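Local coordinates for protein homospermidine synthase (Legionella pneumophila subsp. pneumophila str. Philadelphia 1, PDB 2PH5) that binds NAD and probably makes the polyamine homospermidine from smaller amines, at residues Ala248-Pro251 with His252-Ser256; His293-Thr296 with Ile297-Thr300; Ala27-Pro30 with Leu31-Lys35; Ile379-Ala382 with Arg383-Pro387; Ile100-Cys103 with Asn104-Gly107. All blocks are in the same frame, centred on the assembly; numbering follows the deposited sequence.

Interaction 1 of 5, residues Ala248-Pro251 with His252-Ser256; sequences AHWP and HDAYS
Trp250 and Pro251 close from two sides round the methyl group of Ala254, and the chain bends from Pro251 to Ala254 in a type I beta turn that brings the methyl back to them. The indole of Trp250 offers a face: CB of Ala254 lies 3.7 Å above its plane, displaced toward the rim, and CZ2 and CE2 are each 4.0 Å from that methyl. CG of Trp250 is anti to the backbone N (chi1 -179°), which carries the ring forward along the chain until CH2 comes 3.9 Å from OG of Ser256, a hydroxyl lying at the indole edge and near its plane. Against the pyrrolidine the packing is tighter, with CB of Pro251 3.5 Å from CB of Ala254. A small methyl suits this place, held between an indole face and a proline ring. The turn is closed by Ala254 N donating to Pro251 O at 3.2 Å, the N-H approaching from above the carbonyl plane. Proline suits the first position because only its carbonyl is needed there. CB of Asp253 points away, but its carboxylate curls back, OD1 lying 4.0 Å from CB of Pro251 and forming a salt bridge with Arg470. Beyond the turn, strand 254-255 pairs with the antiparallel strand 264-267; Ile265 and Leu267 of that strand pack on Ala254, while Trp243 meets the indole of Trp250 edge to face.

Interaction 2 of 5, residues His293-Thr296 with Ile297-Thr300; sequences HAET and ISLT
Glu295 reaches forward over the first turn of helix 295-302 to meet Ser298 and Leu299. Its CB lies 3.8 Å from OG of Ser298. One bond further, CG comes closer to the same hydroxyl oxygen, at 3.3 Å, and also touches CG of Leu299 at 4.1 Å, the two side chains crossing at a slant. Beyond CG the chain runs extended (chi2 -178°), so the carboxylate is carried clear of its helix to the neighbouring helix 158-176, where OE2 accepts the backbone N-H of Gly161. A glutamate suits this place: its methylenes lie against the serine and leucine while its carboxylate reaches the amide of the next helix. The serine hydroxyl has a polar partner of its own, bonding to OE2 of Glu419. On another side of the turn, Thr296 O accepts two bonds, from Thr300 OG1 at 2.7 Å and from Thr300 N at 3.1 Å, reaching it from opposite faces of the carbonyl plane. A hydroxyl folding back onto the carbonyl four residues earlier is a familiar habit of threonine inside helices. Here it belongs to a helix start beside the dinucleotide site, where Glu295 packs on the NAD-binding residue Pro160.

Interaction 3 of 5, residues Ala27-Pro30 with Leu31-Lys35; sequences ALMP and LIFEK
Helix 23-35, the first helix of the Rossmann-type beta-alpha-beta unit that binds NAD, carries this contact between Leu28 and Ile32 and between Met29 and Phe33. Along one side, CD2 of Leu28 lies 3.5 Å from CG1 of Ile32, and the two side chains cross at about a right angle. Ile32 holds CG1 beside its own backbone N (chi1 -53°), which turns that branch back toward the preceding turn and the leucine methyl. Branched aliphatic groups suit these buried sites because they fill space without needing polar partners. On a different side Met29, present as selenomethionine, sets SE 4.3 Å from CE2 of Phe33, a loose apolar touch in which a long unbranched chain reaches the ring one turn on. The backbone is irregular here. Pro30 has no N-H to give to the previous turn, and the helix kinks there. After it, Leu28 O takes the N-H of Ile32 at 3.3 Å, from nearly straight ahead, and a weak second bond from Leu31 N. Met29 O receives only weak bonds, the one from Phe33 N being 3.4 Å long, and the bond from Glu34 N to Pro30 O is also weak, bent despite its 3.0 Å length. Strand 16-19 leads into the helix and strand 43-47 follows it; Ile45 and Val43 of the latter pack on Met29 and Phe33. Helix 55-59 touches Met29 and Pro30 through Tyr59, and helix 391-408 covers Ala27 and Leu31 with Val397.

Interaction 4 of 5, residues Ile379-Ala382 with Arg383-Pro387; sequences IQEA and RQIAP
Ile379 and Arg383 meet one turn apart on the short helix 379-385, which directly follows strand 370-378 in the C-terminal part of the enzyme. Its backbone is bonded in the regular alpha-helical way. Ile379 O takes the N-H of Arg383 at 3.0 Å. Gln380 O accepts Gln384 N at 3.3 Å and, more weakly, Arg383 N. Glu381 O likewise has a main donor, Ile385 N at 3.1 Å, and a weak one in Gln384 N. The last of the series, Ala386 N to Ala382 O at 3.0 Å, is given by the residue that has already left helical geometry, so Ala382 O is satisfied even though its donor lies past the helix. Pro387, having no N-H, suits the place just past the end, and its carbonyl is taken by Asn389 ND2. At the other end, the N-H of Glu381 goes to the hydroxyl of Ser378. The polar side chains look outward for partners: NE2 of Gln380 bonds to OD2 of Asp354, and NH2 of Arg383 bonds to the carbonyl of Ile352, with a weaker bond to that of Leu349. Apolar parts fill in between. CG of Glu381 rests 3.5 Å from CD1 of Ile385, and the carboxylate stays beside the same methyl, OE2 of Glu381 lying 3.8 Å from CD1 of Ile385. Long and extended from CG to NE, the arginine sets one face of its guanidinium against the isoleucine, CG1 of Ile379 lying 3.4 Å from that plane, over its centre, and 3.5 Å from CZ of Arg383.

Interaction 5 of 5, residues Ile100-Cys103 with Asn104-Gly107; sequences IILC and NQKG
Ile101 and Leu102 both meet Gln105 in the last turns of helix 96-106, which ends in a Schellman motif at Gly107 and links strands 86-89 and 109-112 of the Rossmann-type NAD domain. Gln105 turns CG to the side of its backbone N (chi1 -63°) and then runs extended, which lays the chain back along the preceding turn. Its amide ends beside two apolar neighbours: OE1 is 3.4 Å from CG2 of Ile101, the branch beside that residue's carbonyl carbon, while NE2 is 3.6 Å from CD1 of Leu102. The glutamine and leucine cross at about a right angle; the isoleucine crosses the glutamine at a slant. Such a long, amphipathic chain fits an exposed position, where its methylenes can lie on the helix. Lys106 takes a different shape. Bent at chi2 (51°) and again at chi4, it lies alongside Leu102 and points the same way, with CD 4.2 Å from the leucine CD1. That leucine is buried against Tyr73 and Leu74 of helix 73-76. Asn104 holds CG opposite its backbone N, which takes the amide off to another flank, where OD1 accepts the backbone N-H groups of both Gln149 and Lys150; a short amide is well suited to tying a helix flank to a passing loop. The backbone bonds are regular, Gln105 N to Ile101 O being 3.0 Å. Gly107 then adopts a positive phi of 69°, easiest for a residue without a side chain, and its N-H donates to Asn104 O at 2.8 Å.

All five contacts are local, each within one continuous run of chain, so none closes a long loop; they follow one another in series without nesting or crossing. From the N terminus, interaction 3 (27-35) and interaction 5 (100-107) lie within two helices of the NAD-binding Rossmann domain, their centres about 24 Å apart. Interaction 1 (248-256) then turns the chain into a small antiparallel sheet at the far end of the molecule, and interaction 2 (293-300) begins a helix beside the cofactor. Interaction 4 (379-387) returns to interaction 3, the one pair that touches: CG of Pro30 lies 3.7 Å from Pro387 O, joining the two domains.

Interaction 1 of 5, residues Ala248-Pro251 with His252-Ser256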
loop_
_atom_site.group_PDB
_atom_site.type_symbol
_atom_site.label_atom_id
_atom_site.label_comp_id
_atom_site.label_asym_id
_atom_site.label_seq_id
_atom_site.Cartn_x
_atom_site.Cartn_y
_atom_site.Cartn_z
ATOM N N ALA A 248 -27.596 8.189 -10.159
ATOM C CA ALA A 248 -27.873 9.198 -11.171
ATOM C C ALA A 248 -26.655 9.517 -12.033
ATOM O O ALA A 248 -26.703 10.417 -12.871
ATOM C CB ALA A 248 -28.384 10.471 -10.487
ATOM N N HIS A 249 -25.572 8.773 -11.833
ATOM C CA HIS A 249 -24.328 8.986 -12.587
ATOM C C HIS A 249 -23.843 7.685 -13.223
ATOM O O HIS A 249 -23.999 6.614 -12.649
ATOM C CB HIS A 249 -23.257 9.530 -11.643
ATOM C CG HIS A 249 -23.591 10.867 -11.062
ATOM N ND1 HIS A 249 -23.269 12.051 -11.691
ATOM C CD2 HIS A 249 -24.238 11.210 -9.922
ATOM C CE1 HIS A 249 -23.700 13.064 -10.962
ATOM N NE2 HIS A 249 -24.292 12.583 -9.883
ATOM N N TRP A 250 -23.253 7.764 -14.408
ATOM C CA TRP A 250 -22.775 6.547 -15.061
ATOM C C TRP A 250 -21.250 6.584 -15.177
ATOM O O TRP A 250 -20.696 7.438 -15.862
ATOM C CB TRP A 250 -23.442 6.401 -16.434
ATOM C CG TRP A 250 -23.036 5.175 -17.173
ATOM C CD1 TRP A 250 -22.086 5.084 -18.153
ATOM C CD2 TRP A 250 -23.516 3.843 -16.955
ATOM N NE1 TRP A 250 -21.943 3.778 -18.556
ATOM C CE2 TRP A 250 -22.808 2.995 -17.837
ATOM C CE3 TRP A 250 -24.475 3.283 -16.098
ATOM C CZ2 TRP A 250 -23.026 1.614 -17.889
ATOM C CZ3 TRP A 250 -24.693 1.906 -16.148
ATOM C CH2 TRP A 250 -23.968 1.088 -17.040
ATOM N N PRO A 251 -20.551 5.652 -14.503
ATOM C CA PRO A 251 -19.084 5.611 -14.545
ATOM C C PRO A 251 -18.543 5.632 -15.973
ATOM O O PRO A 251 -19.039 4.916 -16.836
ATOM C CB PRO A 251 -18.752 4.302 -13.820
ATOM C CG PRO A 251 -19.926 4.088 -12.912
ATOM C CD PRO A 251 -21.085 4.474 -13.795
ATOM N N HIS A 252 -17.524 6.451 -16.217
ATOM C CA HIS A 252 -16.935 6.559 -17.549
ATOM C C HIS A 252 -16.444 5.222 -18.096
ATOM O O HIS A 252 -16.599 4.937 -19.284
ATOM C CB HIS A 252 -15.764 7.550 -17.536
ATOM C CG HIS A 252 -14.685 7.195 -16.560
ATOM N ND1 HIS A 252 -14.859 7.278 -15.195
ATOM C CD2 HIS A 252 -13.433 6.712 -16.751
ATOM C CE1 HIS A 252 -13.762 6.859 -14.587
ATOM N NE2 HIS A 252 -12.882 6.510 -15.508
ATOM N N ASP A 253 -15.849 4.413 -17.221
ATOM C CA ASP A 253 -15.304 3.109 -17.603
ATOM C C ASP A 253 -16.216 1.929 -17.258
ATOM O O ASP A 253 -15.749 0.815 -17.014
ATOM C CB ASP A 253 -13.927 2.912 -16.952
ATOM C CG ASP A 253 -13.895 3.344 -15.487
ATOM O OD1 ASP A 253 -14.977 3.550 -14.897
ATOM O OD2 ASP A 253 -12.783 3.467 -14.923
ATOM N N ALA A 254 -17.521 2.179 -17.262
ATOM C CA ALA A 254 -18.495 1.145 -16.945
ATOM C C ALA A 254 -19.163 0.550 -18.177
ATOM O O ALA A 254 -19.198 1.165 -19.242
ATOM C CB ALA A 254 -19.553 1.699 -16.008
ATOM N N TYR A 255 -19.691 -0.658 -18.007
ATOM C CA TYR A 255 -20.380 -1.372 -19.067
ATOM C C TYR A 255 -21.251 -2.490 -18.483
ATOM O O TYR A 255 -21.010 -2.976 -17.373
ATOM C CB TYR A 255 -19.381 -1.968 -20.061
ATOM C CG TYR A 255 -18.422 -2.969 -19.458
ATOM C CD1 TYR A 255 -17.321 -2.547 -18.711
ATOM C CD2 TYR A 255 -18.616 -4.345 -19.634
ATOM C CE1 TYR A 255 -16.433 -3.469 -18.155
ATOM C CE2 TYR A 255 -17.737 -5.277 -19.081
ATOM C CZ TYR A 255 -16.645 -4.828 -18.344
ATOM O OH TYR A 255 -15.761 -5.731 -17.802
ATOM N N SER A 256 -22.267 -2.886 -19.242
ATOM C CA SER A 256 -23.177 -3.935 -18.818
ATOM C C SER A 256 -23.225 -5.050 -19.843
ATOM O O SER A 256 -22.808 -4.872 -20.983
ATOM C CB SER A 256 -24.585 -3.377 -18.617
ATOM O OG SER A 256 -24.711 -2.759 -17.351
#

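Interaction 2 of 5, residues His293-Thr296 with Ile297-Thr300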
loop_
_atom_site.group_PDB
_atom_site.type_symbol
_atom_site.label_atom_id
_atom_site.label_comp_id
_atom_site.label_asym_id
_atom_site.label_seq_id
_atom_site.Cartn_x
_atom_site.Cartn_y
_atom_site.Cartn_z
ATOM N N HIS A 293 -17.212 -10.123 -5.926
ATOM C CA HIS A 293 -17.688 -11.317 -5.210
ATOM C C HIS A 293 -18.916 -11.972 -5.842
ATOM O O HIS A 293 -19.509 -11.444 -6.788
ATOM C CB HIS A 293 -17.958 -11.018 -3.733
ATOM C CG HIS A 293 -16.976 -11.659 -2.797
ATOM N ND1 HIS A 293 -16.905 -13.024 -2.606
ATOM C CD2 HIS A 293 -16.025 -11.121 -1.998
ATOM C CE1 HIS A 293 -15.956 -13.297 -1.730
ATOM N NE2 HIS A 293 -15.405 -12.158 -1.344
ATOM N N ALA A 294 -19.295 -13.129 -5.312
ATOM C CA ALA A 294 -20.434 -13.871 -5.847
ATOM C C ALA A 294 -21.774 -13.343 -5.365
ATOM O O ALA A 294 -22.657 -13.040 -6.171
ATOM C CB ALA A 294 -20.300 -15.351 -5.488
ATOM N N GLU A 295 -21.913 -13.234 -4.048
ATOM C CA GLU A 295 -23.149 -12.774 -3.427
ATOM C C GLU A 295 -23.543 -11.328 -3.740
ATOM O O GLU A 295 -24.354 -10.736 -3.025
ATOM C CB GLU A 295 -23.071 -12.967 -1.905
ATOM C CG GLU A 295 -24.168 -13.869 -1.329
ATOM C CD GLU A 295 -24.101 -14.007 0.187
ATOM O OE1 GLU A 295 -24.995 -14.664 0.761
ATOM O OE2 GLU A 295 -23.165 -13.465 0.804
ATOM N N THR A 296 -22.969 -10.754 -4.793
ATOM C CA THR A 296 -23.314 -9.385 -5.160
ATOM C C THR A 296 -24.594 -9.411 -5.989
ATOM O O THR A 296 -25.540 -8.680 -5.709
ATOM C CB THR A 296 -22.201 -8.706 -5.991
ATOM O OG1 THR A 296 -20.988 -8.679 -5.232
ATOM C CG2 THR A 296 -22.596 -7.285 -6.350
ATOM N N ILE A 297 -24.622 -10.270 -7.001
ATOM C CA ILE A 297 -25.786 -10.378 -7.863
ATOM C C ILE A 297 -26.972 -11.018 -7.147
ATOM O O ILE A 297 -28.117 -10.586 -7.304
ATOM C CB ILE A 297 -25.461 -11.198 -9.114
ATOM C CG1 ILE A 297 -24.198 -10.642 -9.774
ATOM C CG2 ILE A 297 -26.650 -11.183 -10.071
ATOM C CD1 ILE A 297 -24.190 -9.134 -9.944
ATOM N N SER A 298 -26.689 -12.048 -6.358
ATOM C CA SER A 298 -27.729 -12.746 -5.618
ATOM C C SER A 298 -28.398 -11.827 -4.593
ATOM O O SER A 298 -29.618 -11.848 -4.443
ATOM C CB SER A 298 -27.143 -13.977 -4.923
ATOM O OG SER A 298 -26.093 -13.612 -4.043
ATOM N N LEU A 299 -27.612 -11.016 -3.894
ATOM C CA LEU A 299 -28.180 -10.108 -2.903
ATOM C C LEU A 299 -28.975 -8.998 -3.569
ATOM O O LEU A 299 -30.074 -8.667 -3.132
ATOM C CB LEU A 299 -27.083 -9.485 -2.033
ATOM C CG LEU A 299 -26.434 -10.425 -1.021
ATOM C CD1 LEU A 299 -25.316 -9.711 -0.275
ATOM C CD2 LEU A 299 -27.497 -10.927 -0.058
ATOM N N THR A 300 -28.414 -8.421 -4.626
ATOM C CA THR A 300 -29.083 -7.339 -5.338
ATOM C C THR A 300 -30.483 -7.758 -5.798
ATOM O O THR A 300 -31.464 -7.064 -5.517
ATOM C CB THR A 300 -28.254 -6.878 -6.552
ATOM O OG1 THR A 300 -26.987 -6.388 -6.103
ATOM C CG2 THR A 300 -28.976 -5.775 -7.298
#

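Interaction 3 of 5, residues Ala27-Pro30 with Leu31-Lys35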
loop_
_atom_site.group_PDB
_atom_site.type_symbol
_atom_site.label_atom_id
_atom_site.label_comp_id
_atom_site.label_asym_id
_atom_site.label_seq_id
_atom_site.Cartn_x
_atom_site.Cartn_y
_atom_site.Cartn_z
ATOM N N ALA A 27 -9.326 -25.059 9.672
ATOM C CA ALA A 27 -9.949 -24.229 10.696
ATOM C C ALA A 27 -11.328 -24.723 11.122
ATOM O O ALA A 27 -11.846 -24.306 12.154
ATOM C CB ALA A 27 -10.038 -22.791 10.211
ATOM N N LEU A 28 -11.919 -25.606 10.325
ATOM C CA LEU A 28 -13.245 -26.131 10.620
ATOM C C LEU A 28 -13.194 -27.247 11.658
ATOM O O LEU A 28 -14.061 -27.337 12.523
ATOM C CB LEU A 28 -13.883 -26.675 9.346
ATOM C CG LEU A 28 -15.386 -26.462 9.133
ATOM C CD1 LEU A 28 -15.871 -27.440 8.081
ATOM C CD2 LEU A 28 -16.154 -26.662 10.407
HETATM N N MSE A 29 -12.168 -28.086 11.567
HETATM C CA MSE A 29 -11.999 -29.223 12.466
HETATM C C MSE A 29 -12.442 -28.988 13.903
HETATM O O MSE A 29 -13.310 -29.699 14.414
HETATM C CB MSE A 29 -10.547 -29.682 12.452
HETATM C CG MSE A 29 -10.166 -30.403 11.193
HETATM SE SE MSE A 29 -11.021 -32.119 11.112
HETATM C CE MSE A 29 -9.490 -33.226 11.528
ATOM N N PRO A 30 -11.853 -27.989 14.576
ATOM C CA PRO A 30 -12.210 -27.686 15.962
ATOM C C PRO A 30 -13.708 -27.489 16.206
ATOM O O PRO A 30 -14.253 -28.007 17.182
ATOM C CB PRO A 30 -11.418 -26.416 16.244
ATOM C CG PRO A 30 -10.209 -26.590 15.393
ATOM C CD PRO A 30 -10.787 -27.086 14.109
ATOM N N LEU A 31 -14.371 -26.744 15.325
ATOM C CA LEU A 31 -15.799 -26.466 15.482
ATOM C C LEU A 31 -16.697 -27.693 15.324
ATOM O O LEU A 31 -17.780 -27.758 15.903
ATOM C CB LEU A 31 -16.248 -25.358 14.506
ATOM C CG LEU A 31 -15.969 -23.900 14.905
ATOM C CD1 LEU A 31 -14.479 -23.693 15.027
ATOM C CD2 LEU A 31 -16.550 -22.929 13.876
ATOM N N ILE A 32 -16.250 -28.670 14.548
ATOM C CA ILE A 32 -17.040 -29.873 14.345
ATOM C C ILE A 32 -17.047 -30.739 15.602
ATOM O O ILE A 32 -18.087 -31.266 16.006
ATOM C CB ILE A 32 -16.489 -30.689 13.183
ATOM C CG1 ILE A 32 -16.376 -29.796 11.945
ATOM C CG2 ILE A 32 -17.397 -31.876 12.916
ATOM C CD1 ILE A 32 -15.737 -30.472 10.755
ATOM N N PHE A 33 -15.885 -30.886 16.224
ATOM C CA PHE A 33 -15.796 -31.685 17.436
ATOM C C PHE A 33 -16.287 -30.898 18.637
ATOM O O PHE A 33 -16.524 -31.459 19.702
ATOM C CB PHE A 33 -14.360 -32.152 17.656
ATOM C CG PHE A 33 -13.915 -33.176 16.665
ATOM C CD1 PHE A 33 -14.457 -34.457 16.686
ATOM C CD2 PHE A 33 -12.985 -32.853 15.681
ATOM C CE1 PHE A 33 -14.078 -35.409 15.736
ATOM C CE2 PHE A 33 -12.599 -33.795 14.728
ATOM C CZ PHE A 33 -13.147 -35.075 14.754
ATOM N N GLU A 34 -16.455 -29.595 18.454
ATOM C CA GLU A 34 -16.923 -28.737 19.532
ATOM C C GLU A 34 -18.449 -28.725 19.582
ATOM O O GLU A 34 -19.040 -28.597 20.651
ATOM C CB GLU A 34 -16.397 -27.315 19.331
ATOM C CG GLU A 34 -16.635 -26.378 20.506
ATOM C CD GLU A 34 -16.204 -24.952 20.208
ATOM O OE1 GLU A 34 -15.210 -24.767 19.468
ATOM O OE2 GLU A 34 -16.853 -24.013 20.715
ATOM N N LYS A 35 -19.080 -28.874 18.422
ATOM C CA LYS A 35 -20.532 -28.868 18.329
ATOM C C LYS A 35 -21.150 -30.252 18.129
ATOM O O LYS A 35 -22.367 -30.413 18.227
ATOM C CB LYS A 35 -20.965 -27.959 17.179
ATOM C CG LYS A 35 -20.890 -26.486 17.490
ATOM C CD LYS A 35 -22.101 -26.090 18.273
ATOM C CE LYS A 35 -22.229 -24.598 18.376
ATOM N NZ LYS A 35 -23.446 -24.299 19.169
#

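Interaction 4 of 5, residues Ile379-Ala382 with Arg383-Pro387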
loop_
_atom_site.group_PDB
_atom_site.type_symbol
_atom_site.label_atom_id
_atom_site.label_comp_id
_atom_site.label_asym_id
_atom_site.label_seq_id
_atom_site.Cartn_x
_atom_site.Cartn_y
_atom_site.Cartn_z
ATOM N N ILE A 379 -7.846 -11.316 17.242
ATOM C CA ILE A 379 -7.070 -12.543 17.194
ATOM C C ILE A 379 -7.003 -13.185 18.591
ATOM O O ILE A 379 -7.000 -14.412 18.720
ATOM C CB ILE A 379 -5.632 -12.271 16.663
ATOM C CG1 ILE A 379 -4.852 -13.588 16.567
ATOM C CG2 ILE A 379 -4.904 -11.266 17.560
ATOM C CD1 ILE A 379 -5.428 -14.548 15.556
ATOM N N GLN A 380 -6.972 -12.354 19.633
ATOM C CA GLN A 380 -6.909 -12.857 21.003
ATOM C C GLN A 380 -8.149 -13.670 21.368
ATOM O O GLN A 380 -8.047 -14.791 21.876
ATOM C CB GLN A 380 -6.721 -11.701 21.998
ATOM C CG GLN A 380 -5.330 -11.055 21.949
ATOM C CD GLN A 380 -5.243 -9.877 20.975
ATOM O OE1 GLN A 380 -6.000 -9.792 20.008
ATOM N NE2 GLN A 380 -4.306 -8.973 21.226
ATOM N N GLU A 381 -9.323 -13.117 21.107
ATOM C CA GLU A 381 -10.532 -13.846 21.424
ATOM C C GLU A 381 -10.652 -15.108 20.557
ATOM O O GLU A 381 -11.078 -16.164 21.033
ATOM C CB GLU A 381 -11.756 -12.943 21.250
ATOM C CG GLU A 381 -13.055 -13.687 21.380
ATOM C CD GLU A 381 -14.204 -12.815 21.845
ATOM O OE1 GLU A 381 -14.092 -11.564 21.791
ATOM O OE2 GLU A 381 -15.233 -13.398 22.259
ATOM N N ALA A 382 -10.243 -15.003 19.296
ATOM C CA ALA A 382 -10.310 -16.128 18.378
ATOM C C ALA A 382 -9.426 -17.288 18.833
ATOM O O ALA A 382 -9.745 -18.453 18.595
ATOM C CB ALA A 382 -9.903 -15.685 16.981
ATOM N N ARG A 383 -8.309 -16.972 19.477
ATOM C CA ARG A 383 -7.400 -18.011 19.939
ATOM C C ARG A 383 -7.882 -18.699 21.204
ATOM O O ARG A 383 -7.570 -19.865 21.437
ATOM C CB ARG A 383 -6.001 -17.437 20.159
ATOM C CG ARG A 383 -5.197 -17.359 18.884
ATOM C CD ARG A 383 -3.923 -16.558 19.044
ATOM N NE ARG A 383 -3.171 -16.543 17.792
ATOM C CZ ARG A 383 -2.215 -15.670 17.492
ATOM N NH1 ARG A 383 -1.882 -14.719 18.358
ATOM N NH2 ARG A 383 -1.594 -15.749 16.321
ATOM N N GLN A 384 -8.640 -17.995 22.031
ATOM C CA GLN A 384 -9.124 -18.637 23.237
ATOM C C GLN A 384 -10.362 -19.462 22.891
ATOM O O GLN A 384 -10.710 -20.400 23.606
ATOM C CB GLN A 384 -9.440 -17.601 24.323
ATOM C CG GLN A 384 -10.603 -16.707 24.010
ATOM C CD GLN A 384 -11.030 -15.852 25.203
ATOM O OE1 GLN A 384 -10.226 -15.096 25.764
ATOM N NE2 GLN A 384 -12.306 -15.963 25.590
ATOM N N ILE A 385 -10.997 -19.124 21.770
ATOM C CA ILE A 385 -12.202 -19.809 21.300
ATOM C C ILE A 385 -11.908 -21.083 20.506
ATOM O O ILE A 385 -12.644 -22.065 20.608
ATOM C CB ILE A 385 -13.062 -18.869 20.413
ATOM C CG1 ILE A 385 -13.810 -17.862 21.293
ATOM C CG2 ILE A 385 -14.045 -19.672 19.576
ATOM C CD1 ILE A 385 -14.492 -16.746 20.509
ATOM N N ALA A 386 -10.839 -21.067 19.716
ATOM C CA ALA A 386 -10.492 -22.232 18.911
ATOM C C ALA A 386 -9.087 -22.184 18.315
ATOM O O ALA A 386 -8.604 -21.124 17.910
ATOM C CB ALA A 386 -11.512 -22.401 17.793
ATOM N N PRO A 387 -8.416 -23.345 18.251
ATOM C CA PRO A 387 -7.066 -23.423 17.693
ATOM C C PRO A 387 -7.133 -23.430 16.163
ATOM O O PRO A 387 -8.224 -23.476 15.578
ATOM C CB PRO A 387 -6.555 -24.747 18.244
ATOM C CG PRO A 387 -7.784 -25.595 18.217
ATOM C CD PRO A 387 -8.836 -24.658 18.778
#

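Interaction 5 of 5, residues Ile100-Cys103 with Asn104-Gly107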
loop_
_atom_site.group_PDB
_atom_site.type_symbol
_atom_site.label_atom_id
_atom_site.label_comp_id
_atom_site.label_asym_id
_atom_site.label_seq_id
_atom_site.Cartn_x
_atom_site.Cartn_y
_atom_site.Cartn_z
ATOM N N ILE A 100 -22.681 -31.780 -6.078
ATOM C CA ILE A 100 -24.058 -31.614 -5.625
ATOM C C ILE A 100 -24.953 -32.752 -6.132
ATOM O O ILE A 100 -25.614 -33.435 -5.345
ATOM C CB ILE A 100 -24.599 -30.242 -6.084
ATOM C CG1 ILE A 100 -23.926 -29.147 -5.236
ATOM C CG2 ILE A 100 -26.130 -30.205 -6.010
ATOM C CD1 ILE A 100 -24.268 -27.705 -5.635
ATOM N N ILE A 101 -24.960 -32.961 -7.443
ATOM C CA ILE A 101 -25.745 -34.027 -8.053
ATOM C C ILE A 101 -25.383 -35.372 -7.420
ATOM O O ILE A 101 -26.259 -36.124 -6.994
ATOM C CB ILE A 101 -25.478 -34.078 -9.579
ATOM C CG1 ILE A 101 -26.108 -32.853 -10.240
ATOM C CG2 ILE A 101 -26.010 -35.367 -10.177
ATOM C CD1 ILE A 101 -25.532 -32.529 -11.595
ATOM N N LEU A 102 -24.088 -35.663 -7.350
ATOM C CA LEU A 102 -23.616 -36.909 -6.766
ATOM C C LEU A 102 -24.163 -37.114 -5.360
ATOM O O LEU A 102 -24.618 -38.206 -5.021
ATOM C CB LEU A 102 -22.087 -36.933 -6.720
ATOM C CG LEU A 102 -21.462 -38.148 -6.010
ATOM C CD1 LEU A 102 -21.909 -39.447 -6.687
ATOM C CD2 LEU A 102 -19.940 -38.030 -6.046
ATOM N N CYS A 103 -24.112 -36.069 -4.541
ATOM C CA CYS A 103 -24.610 -36.173 -3.181
ATOM C C CYS A 103 -26.077 -36.551 -3.159
ATOM O O CYS A 103 -26.500 -37.393 -2.359
ATOM C CB CYS A 103 -24.415 -34.860 -2.427
ATOM S SG CYS A 103 -22.738 -34.610 -1.822
ATOM N N ASN A 104 -26.855 -35.926 -4.037
ATOM C CA ASN A 104 -28.282 -36.212 -4.112
ATOM C C ASN A 104 -28.512 -37.692 -4.409
ATOM O O ASN A 104 -29.322 -38.351 -3.756
ATOM C CB ASN A 104 -28.942 -35.363 -5.198
ATOM C CG ASN A 104 -30.429 -35.628 -5.312
ATOM O OD1 ASN A 104 -31.194 -35.368 -4.374
ATOM N ND2 ASN A 104 -30.850 -36.154 -6.461
ATOM N N GLN A 105 -27.785 -38.200 -5.400
ATOM C CA GLN A 105 -27.883 -39.595 -5.804
ATOM C C GLN A 105 -27.600 -40.498 -4.614
ATOM O O GLN A 105 -28.231 -41.538 -4.438
ATOM C CB GLN A 105 -26.871 -39.889 -6.922
ATOM C CG GLN A 105 -27.105 -39.104 -8.213
ATOM C CD GLN A 105 -25.956 -39.217 -9.220
ATOM O OE1 GLN A 105 -26.088 -38.793 -10.373
ATOM N NE2 GLN A 105 -24.827 -39.778 -8.786
ATOM N N LYS A 106 -26.641 -40.087 -3.796
ATOM C CA LYS A 106 -26.256 -40.870 -2.634
ATOM C C LYS A 106 -27.120 -40.565 -1.421
ATOM O O LYS A 106 -26.994 -41.212 -0.381
ATOM C CB LYS A 106 -24.784 -40.608 -2.320
ATOM C CG LYS A 106 -23.831 -41.708 -2.778
ATOM C CD LYS A 106 -24.008 -42.120 -4.233
ATOM C CE LYS A 106 -23.108 -43.304 -4.548
ATOM N NZ LYS A 106 -23.329 -44.384 -3.545
ATOM N N GLY A 107 -28.006 -39.585 -1.566
ATOM C CA GLY A 107 -28.868 -39.200 -0.467
ATOM C C GLY A 107 -28.096 -38.518 0.653
ATOM O O GLY A 107 -28.550 -38.504 1.799
#